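Long-range contacts in cytoplasmic protein (Cryptococcus neoformans var. grubii serotype A, PDB 7LPO), which probably hydrolyses the beta-glucosidic bond of steryl glucosides, as a sterylglucosidase of glycoside hydrolase family 5: residues I493-I497 against D554-N558; F682-K688 against V714-A718. One frame throughout, in Å; residues are numbered along the deposited sequence.

Contact 1 of 2, residues I493-I497 against D554-N558; sequences IRKMI and DCSMN
Arg494 and Cys555 bring two helices together, their CA atoms 5.4 Å apart, where the axes of 493-497 and 554-558 approach to 8.8 Å and run in broadly the same direction at 42°. The Cys555 side chain lies between the two backbones. With SG anti to the backbone N (chi1 172°), the thiol reaches Ile497 CD1 at 3.6 Å and also touches Arg494 CA, while the CG methylene of Arg494 lies alongside the cysteine. Beyond this apolar patch the arginine chain turns at chi3 (65°), which carries the guanidinium along the flank of 554-558. There NH1 donates to Asp554 OD2 at 2.8 Å in a salt bridge. The approach is tilted slightly from the guanidinium plane and comes from well above the carboxylate plane, so the two groups do not pair flat. A water completes the grip from the guanidinium edge, accepting from Arg494 NH2 and donating to Asp554 OD1 at 2.6 Å. Asn558 packs over a guanidinium face: its CB is 3.5 Å from Arg494 NH2, and its amide lies nearly parallel to the guanidinium. The amide nitrogen is used differently, donating to a second water, which in turn donates to the carbonyl oxygens of Arg494 and Cys555 and so bridges both backbones. Asp554 OD1 also forms a salt bridge with Arg667, so the buried carboxylate has two arginine partners, Arg494 at OD2 and Arg667 at OD1. The segments belong to helices 490-512 and 547-559, neighbouring outer helices of the TIM barrel expected for this family; Ser556 and Met557 touch Ile522 of strand 518-522, Met557 also meets strand 567-570, and Ile493 and Ile497 rest on Asn468 of strand 467-469.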
loop_
_atom_site.group_PDB
_atom_site.type_symbol
_atom_site.label_atom_id
_atom_site.label_comp_id
_atom_site.label_asym_id
_atom_site.label_seq_id
_atom_site.Cartn_x
_atom_site.Cartn_y
_atom_site.Cartn_z
ATOM N N ILE A 493 -12.663 -0.232 21.231
ATOM C CA ILE A 493 -12.220 -0.552 19.879
ATOM C C ILE A 493 -11.104 0.391 19.457
ATOM O O ILE A 493 -10.069 -0.038 18.937
ATOM C CB ILE A 493 -13.402 -0.505 18.896
ATOM C CG1 ILE A 493 -14.351 -1.685 19.151
ATOM C CG2 ILE A 493 -12.897 -0.528 17.457
ATOM C CD1 ILE A 493 -15.684 -1.600 18.403
ATOM N N ARG A 494 -11.287 1.689 19.700
ATOM C CA ARG A 494 -10.275 2.671 19.322
ATOM C C ARG A 494 -8.958 2.407 20.041
ATOM O O ARG A 494 -7.885 2.443 19.427
ATOM C CB ARG A 494 -10.786 4.076 19.631
ATOM C CG ARG A 494 -11.884 4.530 18.686
ATOM C CD ARG A 494 -12.632 5.730 19.217
ATOM N NE ARG A 494 -11.785 6.914 19.322
ATOM C CZ ARG A 494 -11.661 7.844 18.377
ATOM N NH1 ARG A 494 -12.330 7.737 17.230
ATOM N NH2 ARG A 494 -10.875 8.894 18.585
ATOM N N LYS A 495 -9.023 2.145 21.347
ATOM C CA LYS A 495 -7.804 1.894 22.108
ATOM C C LYS A 495 -7.095 0.650 21.599
ATOM O O LYS A 495 -5.861 0.604 21.543
ATOM C CB LYS A 495 -8.144 1.751 23.590
ATOM C CG LYS A 495 -6.939 1.583 24.502
ATOM C CD LYS A 495 -7.370 1.581 25.971
ATOM C CE LYS A 495 -6.188 1.383 26.920
ATOM N NZ LYS A 495 -6.472 0.329 27.949
ATOM N N MET A 496 -7.862 -0.366 21.212
ATOM C CA MET A 496 -7.269 -1.603 20.724
ATOM C C MET A 496 -6.544 -1.382 19.401
ATOM O O MET A 496 -5.411 -1.851 19.226
ATOM C CB MET A 496 -8.362 -2.662 20.589
ATOM C CG MET A 496 -7.864 -4.015 20.167
ATOM S SD MET A 496 -7.977 -4.171 18.390
ATOM C CE MET A 496 -9.750 -4.360 18.186
ATOM N N ILE A 497 -7.162 -0.643 18.473
ATOM C CA ILE A 497 -6.526 -0.404 17.182
ATOM C C ILE A 497 -5.294 0.475 17.350
ATOM O O ILE A 497 -4.263 0.253 16.708
ATOM C CB ILE A 497 -7.540 0.188 16.184
ATOM C CG1 ILE A 497 -8.694 -0.801 16.045
ATOM C CG2 ILE A 497 -6.870 0.475 14.844
ATOM C CD1 ILE A 497 -9.496 -0.678 14.791
ATOM N N ASP A 554 -12.078 7.849 11.626
ATOM C CA ASP A 554 -11.528 8.514 12.809
ATOM C C ASP A 554 -10.853 7.530 13.758
ATOM O O ASP A 554 -9.856 7.880 14.397
ATOM C CB ASP A 554 -12.653 9.273 13.523
ATOM C CG ASP A 554 -12.163 10.086 14.704
ATOM O OD1 ASP A 554 -11.136 10.783 14.585
ATOM O OD2 ASP A 554 -12.813 10.031 15.767
ATOM N N CYS A 555 -11.369 6.303 13.860
ATOM C CA CYS A 555 -10.699 5.277 14.657
ATOM C C CYS A 555 -9.329 4.930 14.076
ATOM O O CYS A 555 -8.328 4.859 14.803
ATOM C CB CYS A 555 -11.575 4.030 14.738
ATOM S SG CYS A 555 -10.755 2.627 15.508
ATOM N N SER A 556 -9.255 4.734 12.760
ATOM C CA SER A 556 -7.968 4.421 12.151
ATOM C C SER A 556 -7.006 5.598 12.264
ATOM O O SER A 556 -5.810 5.402 12.515
ATOM C CB SER A 556 -8.156 4.022 10.687
ATOM O OG SER A 556 -8.449 2.643 10.596
ATOM N N MET A 557 -7.501 6.827 12.079
ATOM C CA MET A 557 -6.629 7.994 12.194
ATOM C C MET A 557 -6.200 8.234 13.644
ATOM O O MET A 557 -5.045 8.587 13.912
ATOM C CB MET A 557 -7.334 9.228 11.634
ATOM C CG MET A 557 -7.536 9.231 10.132
ATOM S SD MET A 557 -5.975 9.136 9.224
ATOM C CE MET A 557 -5.983 7.413 8.740
ATOM N N ASN A 558 -7.121 8.082 14.594
ATOM C CA ASN A 558 -6.747 8.211 16.001
ATOM C C ASN A 558 -5.672 7.203 16.376
ATOM O O ASN A 558 -4.843 7.475 17.249
ATOM C CB ASN A 558 -7.978 8.033 16.891
ATOM C CG ASN A 558 -7.646 8.101 18.393
ATOM O OD1 ASN A 558 -7.291 9.155 18.915
ATOM N ND2 ASN A 558 -7.763 6.972 19.079
HETATM O O HOH W 1 -7.961 4.542 17.613
HETATM O O HOH W 2 -9.733 11.077 16.738
#

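Contact 2 of 2, residues F682-K688 against V714-A718; sequences FDITSTK and VHYAA
Phe682 drives its CZ into the middle of the His715 ring, an edge-to-face pair with centroids 4.7 Å apart and planes at 76°. Its CG is anti to the backbone N (chi1 173°), which sends the ring toward the histidine. CZ stands about equally far from all five imidazole atoms, 3.5 Å from His715 CE1, and so points at the ring's centre. Val714 CG1 lies against the opposite face, leaving the imidazole sandwiched. Tyr716 meets the neighbouring atom of the same phenyl rim, its OH 3.4 Å from Phe682 CE1. That hydroxyl donates to Thr687 O at 2.6 Å, a short bond only moderately tilted from the carbonyl plane. Thr687 O sits at the tyrosine ring edge, and Thr687 CB is 3.8 Å from Tyr716 CE1. The histidine is fixed in its own plane by a water, 2.8 Å from His715 ND1, which donates to the Ile684 carbonyl; NE2 makes weak bonds to the carbonyls of Ala663 and Cys666. A step further out, the loop that follows Phe682 and carries Thr687 is braced by Asp683. Its OD2 accepts from Ser686 N, as an Asx motif, and from Ser686 OG at 2.7 Å through the anti lone pair. Ser686 OG then accepts from Lys688 N in an ST turn. Thr687 takes up a left-handed backbone conformation (phi 73°), and its OG1 is tied to Arg770 N. Asp683 N bonds to Lys688 O across the neck of the loop joining strands 676-682 and 689-696 into a beta-hairpin; the short helix 713-716 packs against this hairpin end within the family's C-terminal beta domain.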
loop_
_atom_site.group_PDB
_atom_site.type_symbol
_atom_site.label_atom_id
_atom_site.label_comp_id
_atom_site.label_asym_id
_atom_site.label_seq_id
_atom_site.Cartn_x
_atom_site.Cartn_y
_atom_site.Cartn_z
ATOM N N PHE A 682 -7.133 14.102 19.556
ATOM C CA PHE A 682 -8.062 14.956 18.835
ATOM C C PHE A 682 -9.446 14.343 18.932
ATOM O O PHE A 682 -9.610 13.142 18.695
ATOM C CB PHE A 682 -7.654 15.112 17.369
ATOM C CG PHE A 682 -8.668 15.843 16.536
ATOM C CD1 PHE A 682 -8.942 17.177 16.770
ATOM C CD2 PHE A 682 -9.345 15.194 15.523
ATOM C CE1 PHE A 682 -9.862 17.857 16.004
ATOM C CE2 PHE A 682 -10.272 15.866 14.752
ATOM C CZ PHE A 682 -10.533 17.199 14.993
ATOM N N ASP A 683 -10.429 15.172 19.263
ATOM C CA ASP A 683 -11.818 14.759 19.397
ATOM C C ASP A 683 -12.665 15.574 18.425
ATOM O O ASP A 683 -12.747 16.801 18.540
ATOM C CB ASP A 683 -12.290 14.944 20.835
ATOM C CG ASP A 683 -13.729 14.539 21.030
ATOM O OD1 ASP A 683 -14.045 13.344 20.828
ATOM O OD2 ASP A 683 -14.538 15.419 21.391
ATOM N N ILE A 684 -13.312 14.887 17.486
ATOM C CA ILE A 684 -14.086 15.584 16.460
ATOM C C ILE A 684 -15.235 16.368 17.087
ATOM O O ILE A 684 -15.479 17.527 16.736
ATOM C CB ILE A 684 -14.613 14.591 15.411
ATOM C CG1 ILE A 684 -13.482 14.078 14.525
ATOM C CG2 ILE A 684 -15.693 15.267 14.566
ATOM C CD1 ILE A 684 -13.902 12.894 13.629
ATOM N N THR A 685 -15.973 15.743 18.005
ATOM C CA THR A 685 -17.211 16.347 18.493
ATOM C C THR A 685 -16.942 17.661 19.224
ATOM O O THR A 685 -17.619 18.667 18.988
ATOM C CB THR A 685 -17.944 15.358 19.400
ATOM O OG1 THR A 685 -18.122 14.119 18.706
ATOM C CG2 THR A 685 -19.310 15.901 19.810
ATOM N N SER A 686 -15.961 17.675 20.120
ATOM C CA SER A 686 -15.641 18.895 20.855
ATOM C C SER A 686 -14.670 19.809 20.117
ATOM O O SER A 686 -14.592 21.000 20.444
ATOM C CB SER A 686 -15.041 18.546 22.218
ATOM O OG SER A 686 -13.769 17.924 22.065
ATOM N N THR A 687 -13.944 19.282 19.132
ATOM C CA THR A 687 -12.844 19.932 18.427
ATOM C C THR A 687 -11.595 20.029 19.287
ATOM O O THR A 687 -10.584 20.567 18.824
ATOM C CB THR A 687 -13.184 21.343 17.916
ATOM O OG1 THR A 687 -13.134 22.285 18.996
ATOM C CG2 THR A 687 -14.566 21.364 17.281
ATOM N N LYS A 688 -11.613 19.487 20.503
ATOM C CA LYS A 688 -10.486 19.630 21.411
ATOM C C LYS A 688 -9.265 18.896 20.883
ATOM O O LYS A 688 -9.346 17.728 20.489
ATOM C CB LYS A 688 -10.862 19.108 22.794
ATOM C CG LYS A 688 -11.791 20.063 23.542
ATOM C CD LYS A 688 -12.414 19.409 24.754
ATOM C CE LYS A 688 -12.713 20.440 25.829
ATOM N NZ LYS A 688 -13.264 19.782 27.061
ATOM N N VAL A 714 -11.474 22.989 8.368
ATOM C CA VAL A 714 -12.543 21.996 8.427
ATOM C C VAL A 714 -13.125 21.893 9.830
ATOM O O VAL A 714 -14.332 21.679 9.998
ATOM C CB VAL A 714 -12.011 20.633 7.937
ATOM C CG1 VAL A 714 -12.836 19.508 8.490
ATOM C CG2 VAL A 714 -11.972 20.590 6.431
ATOM N N HIS A 715 -12.281 22.024 10.858
ATOM C CA HIS A 715 -12.727 21.911 12.239
ATOM C C HIS A 715 -12.746 23.227 13.002
ATOM O O HIS A 715 -13.478 23.334 13.994
ATOM C CB HIS A 715 -11.822 20.946 13.024
ATOM C CG HIS A 715 -11.932 19.524 12.583
ATOM N ND1 HIS A 715 -13.000 18.723 12.924
ATOM C CD2 HIS A 715 -11.121 18.766 11.811
ATOM C CE1 HIS A 715 -12.836 17.527 12.390
ATOM N NE2 HIS A 715 -11.705 17.528 11.706
ATOM N N TYR A 716 -11.947 24.208 12.599
ATOM C CA TYR A 716 -11.668 25.365 13.436
ATOM C C TYR A 716 -12.009 26.696 12.773
ATOM O O TYR A 716 -11.772 27.750 13.372
ATOM C CB TYR A 716 -10.190 25.351 13.848
ATOM C CG TYR A 716 -9.798 24.161 14.710
ATOM C CD1 TYR A 716 -10.298 24.015 15.997
ATOM C CD2 TYR A 716 -8.930 23.191 14.239
ATOM C CE1 TYR A 716 -9.945 22.935 16.788
ATOM C CE2 TYR A 716 -8.561 22.110 15.029
ATOM C CZ TYR A 716 -9.076 21.984 16.300
ATOM O OH TYR A 716 -8.722 20.914 17.085
ATOM N N ALA A 717 -12.564 26.687 11.570
ATOM C CA ALA A 717 -12.922 27.940 10.926
ATOM C C ALA A 717 -14.054 28.632 11.684
ATOM O O ALA A 717 -14.881 27.993 12.343
ATOM C CB ALA A 717 -13.344 27.695 9.477
ATOM N N ALA A 718 -14.080 29.962 11.590
ATOM C CA ALA A 718 -15.204 30.712 12.137
ATOM C C ALA A 718 -16.506 30.307 11.458
ATOM O O ALA A 718 -17.522 30.082 12.124
ATOM C CB ALA A 718 -14.963 32.213 11.977
HETATM O O HOH W 3 -15.390 19.045 14.401
#

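From the N terminus, contact 1 comes first: helix 490-512 leads into strand 518-522, and helix 547-559 returns to its side, closing a loop of 56 residues just ahead of strand 567-570. Only later does the chain enter the C-terminal region, where contact 2 closes a shorter loop of 25 residues, running through strands 689-696 and 707-710. The two loops follow in series and neither nest nor cross. Their centres lie 18 Å apart, yet they meet directly: Ile684 CD1 packs 3.5 Å from Asp554 CG. The hairpin of 682-688 thus rests on helix 547-559, joining the C-terminal beta domain to one helix of the presumed TIM barrel.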